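PDB 6QGL: VP5 from Halorubrum pleomorphic virus 6, which serves as an envelope protein of a haloarchaeal pleomorphic virus and probably mediates fusion of the viral and host membranes. Local coordinates for residues A[354-359]-A[427-432]; A[332-337]-A[447-452]. All blocks are in the same frame, centred on the assembly; numbering follows the deposited sequence.

Contact 1 (A[354-359]-A[427-432])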
ATOM      1  N   SER A 354       3.309  17.599   4.902  1.00 86.09           N
ATOM      2  CA  SER A 354       3.183  18.875   5.618  1.00 85.68           C
ATOM      3  C   SER A 354       2.880  20.051   4.689  1.00 88.59           C
ATOM      4  O   SER A 354       2.172  20.982   5.083  1.00 87.81           O
ATOM      5  CB  SER A 354       4.416  19.158   6.465  1.00 90.08           C
ATOM      6  OG  SER A 354       5.588  19.210   5.672  1.00 98.87           O
ATOM      7  N   LEU A 355       3.389  19.985   3.452  1.00 84.86           N
ATOM      8  CA  LEU A 355       3.196  21.018   2.440  1.00 84.53           C
ATOM      9  C   LEU A 355       1.805  20.982   1.800  1.00 87.94           C
ATOM     10  O   LEU A 355       1.455  21.936   1.100  1.00 87.66           O
ATOM     11  CB  LEU A 355       4.305  20.948   1.371  1.00 85.44           C
ATOM     12  CG  LEU A 355       5.756  20.902   1.880  1.00 91.08           C
ATOM     13  CD1 LEU A 355       6.726  20.718   0.741  1.00 92.23           C
ATOM     14  CD2 LEU A 355       6.118  22.151   2.666  1.00 93.99           C
ATOM     15  N   VAL A 356       1.010  19.902   2.041  1.00 84.42           N
ATOM     16  CA  VAL A 356      -0.351  19.758   1.492  1.00 84.12           C
ATOM     17  C   VAL A 356      -1.155  21.018   1.799  1.00 87.86           C
ATOM     18  O   VAL A 356      -1.290  21.381   2.969  1.00 87.00           O
ATOM     19  CB  VAL A 356      -1.114  18.480   1.958  1.00 87.98           C
ATOM     20  CG1 VAL A 356      -2.486  18.385   1.293  1.00 87.86           C
ATOM     21  CG2 VAL A 356      -0.323  17.211   1.685  1.00 88.20           C
ATOM     22  N   GLU A 357      -1.627  21.714   0.744  1.00 84.90           N
ATOM     23  CA  GLU A 357      -2.408  22.952   0.850  1.00 84.65           C
ATOM     24  C   GLU A 357      -3.344  23.126  -0.347  1.00 88.66           C
ATOM     25  O   GLU A 357      -2.980  22.782  -1.472  1.00 89.05           O
ATOM     26  CB  GLU A 357      -1.500  24.191   0.991  1.00 86.38           C
ATOM     27  CG  GLU A 357      -0.738  24.293   2.305  1.00 98.48           C
ATOM     28  CD  GLU A 357       0.171  25.494   2.475  1.00121.92           C
ATOM     29  OE1 GLU A 357       0.354  26.252   1.494  1.00116.55           O
ATOM     30  OE2 GLU A 357       0.700  25.684   3.593  1.00117.30           O
ATOM     31  N   GLY A 358      -4.529  23.670  -0.088  1.00 84.68           N
ATOM     32  CA  GLY A 358      -5.546  23.917  -1.104  1.00 85.05           C
ATOM     33  C   GLY A 358      -6.701  24.778  -0.623  1.00 88.07           C
ATOM     34  O   GLY A 358      -6.887  24.930   0.588  1.00 86.80           O
ATOM     35  N   PRO A 359      -7.514  25.349  -1.541  1.00 84.95           N
ATOM     36  CA  PRO A 359      -8.635  26.194  -1.101  1.00 84.28           C
ATOM     37  C   PRO A 359      -9.846  25.399  -0.620  1.00 87.41           C
ATOM     38  O   PRO A 359     -10.175  24.355  -1.188  1.00 87.81           O
ATOM     39  CB  PRO A 359      -8.971  27.033  -2.346  1.00 87.24           C
ATOM     40  CG  PRO A 359      -7.970  26.630  -3.411  1.00 92.66           C
ATOM     41  CD  PRO A 359      -7.444  25.294  -3.013  1.00 87.78           C
ATOM     42  N   ALA A 427     -11.244  30.589   3.097  1.00 70.86           N
ATOM     43  CA  ALA A 427     -10.803  29.440   3.885  1.00 70.94           C
ATOM     44  C   ALA A 427      -9.919  28.539   3.040  1.00 76.85           C
ATOM     45  O   ALA A 427     -10.168  28.374   1.843  1.00 77.48           O
ATOM     46  CB  ALA A 427     -11.999  28.657   4.407  1.00 71.98           C
ATOM     47  N   ARG A 428      -8.876  27.975   3.655  1.00 74.08           N
ATOM     48  CA  ARG A 428      -7.948  27.061   2.992  1.00 74.80           C
ATOM     49  C   ARG A 428      -7.533  25.938   3.933  1.00 79.82           C
ATOM     50  O   ARG A 428      -7.470  26.153   5.144  1.00 78.90           O
ATOM     51  CB  ARG A 428      -6.719  27.806   2.421  1.00 74.51           C
ATOM     52  CG  ARG A 428      -5.749  28.388   3.451  1.00 82.59           C
ATOM     53  CD  ARG A 428      -4.395  28.660   2.832  1.00 91.54           C
ATOM     54  NE  ARG A 428      -3.381  28.966   3.842  1.00 98.17           N
ATOM     55  CZ  ARG A 428      -2.087  28.696   3.710  1.00111.15           C
ATOM     56  NH1 ARG A 428      -1.237  28.999   4.681  1.00 96.61           N
ATOM     57  NH2 ARG A 428      -1.637  28.088   2.619  1.00 99.22           N
ATOM     58  N   PHE A 429      -7.262  24.744   3.391  1.00 77.98           N
ATOM     59  CA  PHE A 429      -6.804  23.626   4.210  1.00 78.37           C
ATOM     60  C   PHE A 429      -5.301  23.473   4.067  1.00 83.04           C
ATOM     61  O   PHE A 429      -4.770  23.601   2.965  1.00 82.78           O
ATOM     62  CB  PHE A 429      -7.556  22.318   3.905  1.00 81.07           C
ATOM     63  CG  PHE A 429      -7.432  21.787   2.497  1.00 83.53           C
ATOM     64  CD1 PHE A 429      -8.336  22.167   1.511  1.00 87.50           C
ATOM     65  CD2 PHE A 429      -6.452  20.857   2.170  1.00 86.00           C
ATOM     66  CE1 PHE A 429      -8.231  21.665   0.210  1.00 89.30           C
ATOM     67  CE2 PHE A 429      -6.346  20.358   0.869  1.00 89.58           C
ATOM     68  CZ  PHE A 429      -7.239  20.763  -0.101  1.00 88.40           C
ATOM     69  N   VAL A 430      -4.612  23.273   5.193  1.00 80.33           N
ATOM     70  CA  VAL A 430      -3.156  23.116   5.273  1.00 80.79           C
ATOM     71  C   VAL A 430      -2.889  21.890   6.174  1.00 86.23           C
ATOM     72  O   VAL A 430      -3.741  21.557   7.001  1.00 86.11           O
ATOM     73  CB  VAL A 430      -2.492  24.426   5.805  1.00 84.60           C
ATOM     74  CG1 VAL A 430      -0.983  24.278   5.991  1.00 85.17           C
ATOM     75  CG2 VAL A 430      -2.796  25.614   4.897  1.00 84.31           C
ATOM     76  N   SER A 431      -1.742  21.202   5.996  1.00 83.83           N
ATOM     77  CA  SER A 431      -1.389  20.026   6.799  1.00 84.39           C
ATOM     78  C   SER A 431      -1.134  20.375   8.266  1.00 89.30           C
ATOM     79  O   SER A 431      -0.738  21.501   8.575  1.00 88.74           O
ATOM     80  CB  SER A 431      -0.179  19.322   6.208  1.00 88.12           C
ATOM     81  OG  SER A 431       0.199  18.162   6.931  1.00 96.60           O
ATOM     82  N   THR A 432      -1.379  19.408   9.166  1.00 87.20           N
ATOM     83  CA  THR A 432      -1.181  19.576  10.607  1.00 88.08           C
ATOM     84  C   THR A 432       0.218  19.092  11.041  1.00 93.86           C
ATOM     85  O   THR A 432       0.579  19.242  12.212  1.00 94.20           O
ATOM     86  CB  THR A 432      -2.345  18.936  11.401  1.00 97.41           C
ATOM     87  OG1 THR A 432      -2.287  19.392  12.752  1.00 98.33           O
ATOM     88  CG2 THR A 432      -2.334  17.405  11.365  1.00 96.90           C
TER

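Contact 2 (A[332-337]-A[447-452])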
ATOM      1  N   LEU A 332       4.989  12.847 -18.601  1.00104.94           N
ATOM      2  CA  LEU A 332       4.040  13.651 -17.839  1.00103.96           C
ATOM      3  C   LEU A 332       4.449  15.112 -18.000  1.00109.07           C
ATOM      4  O   LEU A 332       5.352  15.597 -17.314  1.00108.05           O
ATOM      5  CB  LEU A 332       3.976  13.214 -16.358  1.00101.53           C
ATOM      6  CG  LEU A 332       3.475  11.787 -16.082  1.00105.10           C
ATOM      7  CD1 LEU A 332       3.860  11.338 -14.693  1.00103.26           C
ATOM      8  CD2 LEU A 332       1.970  11.669 -16.273  1.00108.06           C
ATOM      9  N   SER A 333       3.827  15.783 -18.979  1.00107.72           N
ATOM     10  CA  SER A 333       4.106  17.170 -19.343  1.00109.27           C
ATOM     11  C   SER A 333       3.393  18.185 -18.452  1.00111.94           C
ATOM     12  O   SER A 333       2.278  17.929 -17.993  1.00110.29           O
ATOM     13  CB  SER A 333       3.752  17.417 -20.806  1.00115.80           C
ATOM     14  OG  SER A 333       4.384  16.480 -21.663  1.00125.22           O
ATOM     15  N   ALA A 334       4.038  19.346 -18.225  1.00109.16           N
ATOM     16  CA  ALA A 334       3.488  20.443 -17.429  1.00108.35           C
ATOM     17  C   ALA A 334       2.387  21.151 -18.224  1.00113.85           C
ATOM     18  O   ALA A 334       2.526  21.358 -19.432  1.00115.95           O
ATOM     19  CB  ALA A 334       4.587  21.424 -17.051  1.00109.69           C
ATOM     20  N   GLY A 335       1.296  21.475 -17.537  1.00109.06           N
ATOM     21  CA  GLY A 335       0.119  22.115 -18.113  1.00110.28           C
ATOM     22  C   GLY A 335      -0.951  21.124 -18.532  1.00113.85           C
ATOM     23  O   GLY A 335      -2.080  21.522 -18.836  1.00114.48           O
ATOM     24  N   GLN A 336      -0.600  19.823 -18.545  1.00109.04           N
ATOM     25  CA  GLN A 336      -1.486  18.724 -18.933  1.00108.87           C
ATOM     26  C   GLN A 336      -2.200  18.083 -17.740  1.00109.69           C
ATOM     27  O   GLN A 336      -1.667  18.071 -16.629  1.00106.99           O
ATOM     28  CB  GLN A 336      -0.713  17.662 -19.738  1.00110.95           C
ATOM     29  CG  GLN A 336      -0.257  18.117 -21.124  1.00128.52           C
ATOM     30  CD  GLN A 336      -1.398  18.230 -22.103  1.00150.22           C
ATOM     31  OE1 GLN A 336      -1.974  17.230 -22.546  1.00146.23           O
ATOM     32  NE2 GLN A 336      -1.748  19.455 -22.464  1.00144.09           N
ATOM     33  N   THR A 337      -3.404  17.540 -17.995  1.00106.67           N
ATOM     34  CA  THR A 337      -4.276  16.868 -17.024  1.00104.83           C
ATOM     35  C   THR A 337      -4.260  15.356 -17.310  1.00108.09           C
ATOM     36  O   THR A 337      -4.511  14.954 -18.451  1.00109.74           O
ATOM     37  CB  THR A 337      -5.714  17.445 -17.104  1.00115.30           C
ATOM     38  OG1 THR A 337      -6.374  16.953 -18.273  1.00117.93           O
ATOM     39  CG2 THR A 337      -5.745  18.966 -17.132  1.00114.95           C
ATOM     40  N   PHE A 447      -5.252  14.298 -11.914  1.00 95.01           N
ATOM     41  CA  PHE A 447      -4.299  15.300 -11.452  1.00 94.40           C
ATOM     42  C   PHE A 447      -3.798  16.148 -12.615  1.00101.39           C
ATOM     43  O   PHE A 447      -3.793  15.688 -13.759  1.00102.43           O
ATOM     44  CB  PHE A 447      -3.111  14.623 -10.735  1.00 94.75           C
ATOM     45  CG  PHE A 447      -2.261  13.682 -11.566  1.00 96.83           C
ATOM     46  CD1 PHE A 447      -1.226  14.168 -12.360  1.00100.52           C
ATOM     47  CD2 PHE A 447      -2.452  12.308 -11.503  1.00 98.98           C
ATOM     48  CE1 PHE A 447      -0.434  13.300 -13.117  1.00101.84           C
ATOM     49  CE2 PHE A 447      -1.649  11.438 -12.251  1.00102.12           C
ATOM     50  CZ  PHE A 447      -0.647  11.941 -13.054  1.00100.66           C
ATOM     51  N   THR A 448      -3.351  17.376 -12.319  1.00 99.12           N
ATOM     52  CA  THR A 448      -2.778  18.271 -13.328  1.00101.10           C
ATOM     53  C   THR A 448      -1.365  18.652 -12.885  1.00105.50           C
ATOM     54  O   THR A 448      -1.162  19.024 -11.725  1.00103.48           O
ATOM     55  CB  THR A 448      -3.681  19.492 -13.623  1.00110.73           C
ATOM     56  OG1 THR A 448      -3.720  20.349 -12.494  1.00109.23           O
ATOM     57  CG2 THR A 448      -5.091  19.118 -13.957  1.00110.37           C
ATOM     58  N   VAL A 449      -0.391  18.521 -13.799  1.00104.45           N
ATOM     59  CA  VAL A 449       1.012  18.851 -13.539  1.00104.65           C
ATOM     60  C   VAL A 449       1.168  20.360 -13.755  1.00111.45           C
ATOM     61  O   VAL A 449       1.105  20.818 -14.892  1.00113.12           O
ATOM     62  CB  VAL A 449       1.992  18.015 -14.416  1.00109.40           C
ATOM     63  CG1 VAL A 449       3.448  18.316 -14.064  1.00109.14           C
ATOM     64  CG2 VAL A 449       1.710  16.517 -14.301  1.00108.22           C
ATOM     65  N   ASP A 450       1.316  21.130 -12.660  1.00108.18           N
ATOM     66  CA  ASP A 450       1.447  22.589 -12.723  1.00109.65           C
ATOM     67  C   ASP A 450       2.790  23.010 -13.306  1.00117.01           C
ATOM     68  O   ASP A 450       2.827  23.664 -14.350  1.00118.69           O
ATOM     69  CB  ASP A 450       1.219  23.237 -11.341  1.00109.69           C
ATOM     70  CG  ASP A 450      -0.145  22.973 -10.737  1.00117.33           C
ATOM     71  OD1 ASP A 450      -1.153  23.123 -11.460  1.00118.64           O
ATOM     72  OD2 ASP A 450      -0.205  22.642  -9.533  1.00121.02           O
ATOM     73  N   LYS A 451       3.891  22.620 -12.640  1.00114.38           N
ATOM     74  CA  LYS A 451       5.252  22.942 -13.059  1.00116.64           C
ATOM     75  C   LYS A 451       6.225  21.797 -12.776  1.00121.68           C
ATOM     76  O   LYS A 451       6.003  21.003 -11.856  1.00119.16           O
ATOM     77  CB  LYS A 451       5.737  24.266 -12.421  1.00119.72           C
ATOM     78  CG  LYS A 451       5.856  24.252 -10.894  1.00131.70           C
ATOM     79  CD  LYS A 451       6.366  25.572 -10.338  1.00142.43           C
ATOM     80  CE  LYS A 451       6.497  25.529  -8.835  1.00151.08           C
ATOM     81  NZ  LYS A 451       6.992  26.816  -8.284  1.00161.06           N
ATOM     82  N   LEU A 452       7.304  21.722 -13.574  1.00121.59           N
ATOM     83  CA  LEU A 452       8.370  20.734 -13.434  1.00121.83           C
ATOM     84  C   LEU A 452       9.685  21.474 -13.202  1.00128.99           C
ATOM     85  O   LEU A 452      10.193  22.143 -14.103  1.00130.97           O
ATOM     86  CB  LEU A 452       8.445  19.808 -14.662  1.00122.82           C
ATOM     87  CG  LEU A 452       7.342  18.757 -14.784  1.00125.98           C
ATOM     88  CD1 LEU A 452       7.201  18.280 -16.212  1.00127.79           C
ATOM     89  CD2 LEU A 452       7.598  17.583 -13.863  1.00126.24           C
TER

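Contact 1 (A[354-359]-A[427-432])
Glu-357 to Pro-359 runs antiparallel to Ala-427 to Ser-431, the two short strand axes 4.6 Å apart at closest and 166° between their directions. Gly-358 and Phe-429 form the hydrogen-bonded pair: Gly-358 N reaches Phe-429 O at 3.1 Å, and Phe-429 N returns to Gly-358 O at 2.8 Å. Past Glu-357 and Val-430, a non-hydrogen-bonded pair, a weak bond from Ser-431 N to Val-356 O continues the pairing. The short strand 357-359 lies along the end of the long strand 422-431 in an antiparallel sheet where the long strand also pairs with strand 382-388, Arg-428 and Val-430 bonding through their backbones to Glu-385 and Ala-383. The Phe-429 ring, with CG set between backbone N and carbonyl carbon (chi1 61°), lies with one face against Gly-358, where a CB would run into Phe-429 CZ; Gly-358 CA makes a CH-pi contact 3.9 Å from the ring centroid. Val-356 CG1 and Pro-359 O come to the ring edge. The side chains of Glu-357 and Val-430 run side by side, Glu-357 CG 3.6 Å from Val-430 CG2. The extended glutamate brings OE1 to 2.9 Å from Arg-428 NH2, a salt bridge at the guanidinium edge with the two planes turned 75° apart. Val-430 CG2 sits over the centre of one guanidinium face, while Arg-428 NH1 makes a second salt bridge to Glu-385.

Contact 2 (A[332-337]-A[447-452])
Leu-332 and Phe-447 meet at about a right angle, Leu-332 CD2 lying 4.2 Å from Phe-447 CZ, at the ring edge and near its plane. Leu-332 also rests on Phe-322, and Phe-447 on Ile-309, so this apolar centre reaches into strands 317-324 and 305-311 of the six-stranded antiparallel sheet. Next to it, segment 332-337 makes a type II beta turn from Ser-333 to Gln-336 and then enters the short outermost strand 337-338, which pairs with strand 447-454. The side chain of Val-449 points at the turn, its CB 3.6 Å from Ser-333 O. Ala-334 CB lies 4.2 Å from Leu-452 CD1. Two backbone bonds hold the turn to the strand: Gly-335 N gives a nearly straight bond (174°) to Val-449 O at 2.7 Å, and Val-449 N bonds to Gln-336 O at 3.1 Å. Gly-335 is the third residue of the turn, where the positive phi (94°) suits glycine. Ser-333 points away from the strand, and its OG is hydrogen-bonded to Ser-463 OG. At the non-hydrogen-bonded pair of Thr-337 and Thr-448, the side chains lie alongside one another and meet through their CG2 methyls, while Thr-448 OG1 makes a weak hydrogen bond to Thr-310 O.

Overall arrangement
Passing from the mainly helical N-terminal part, which also carries a four-stranded sheet, into the beta-rich C-terminal part, the chain first lays down strands 305-311 and 317-324, then the turn at 332-337 that opens contact 2. Strand 347-352 leads out to segment 354-359 in a second antiparallel sheet. After strands 382-388 and 393-397, segment 427-432 closes contact 1, and strand 438-443, neighbour of 347-352 in the six-stranded sheet, brings the chain back before 447-452 closes contact 2. Contact 1 is therefore nested inside contact 2. Their centres lie about 20 Å apart without touching; contact 2 adds edge strand 337-338 to the six-stranded sheet, while contact 1 joins the second sheet beside strand 317-324.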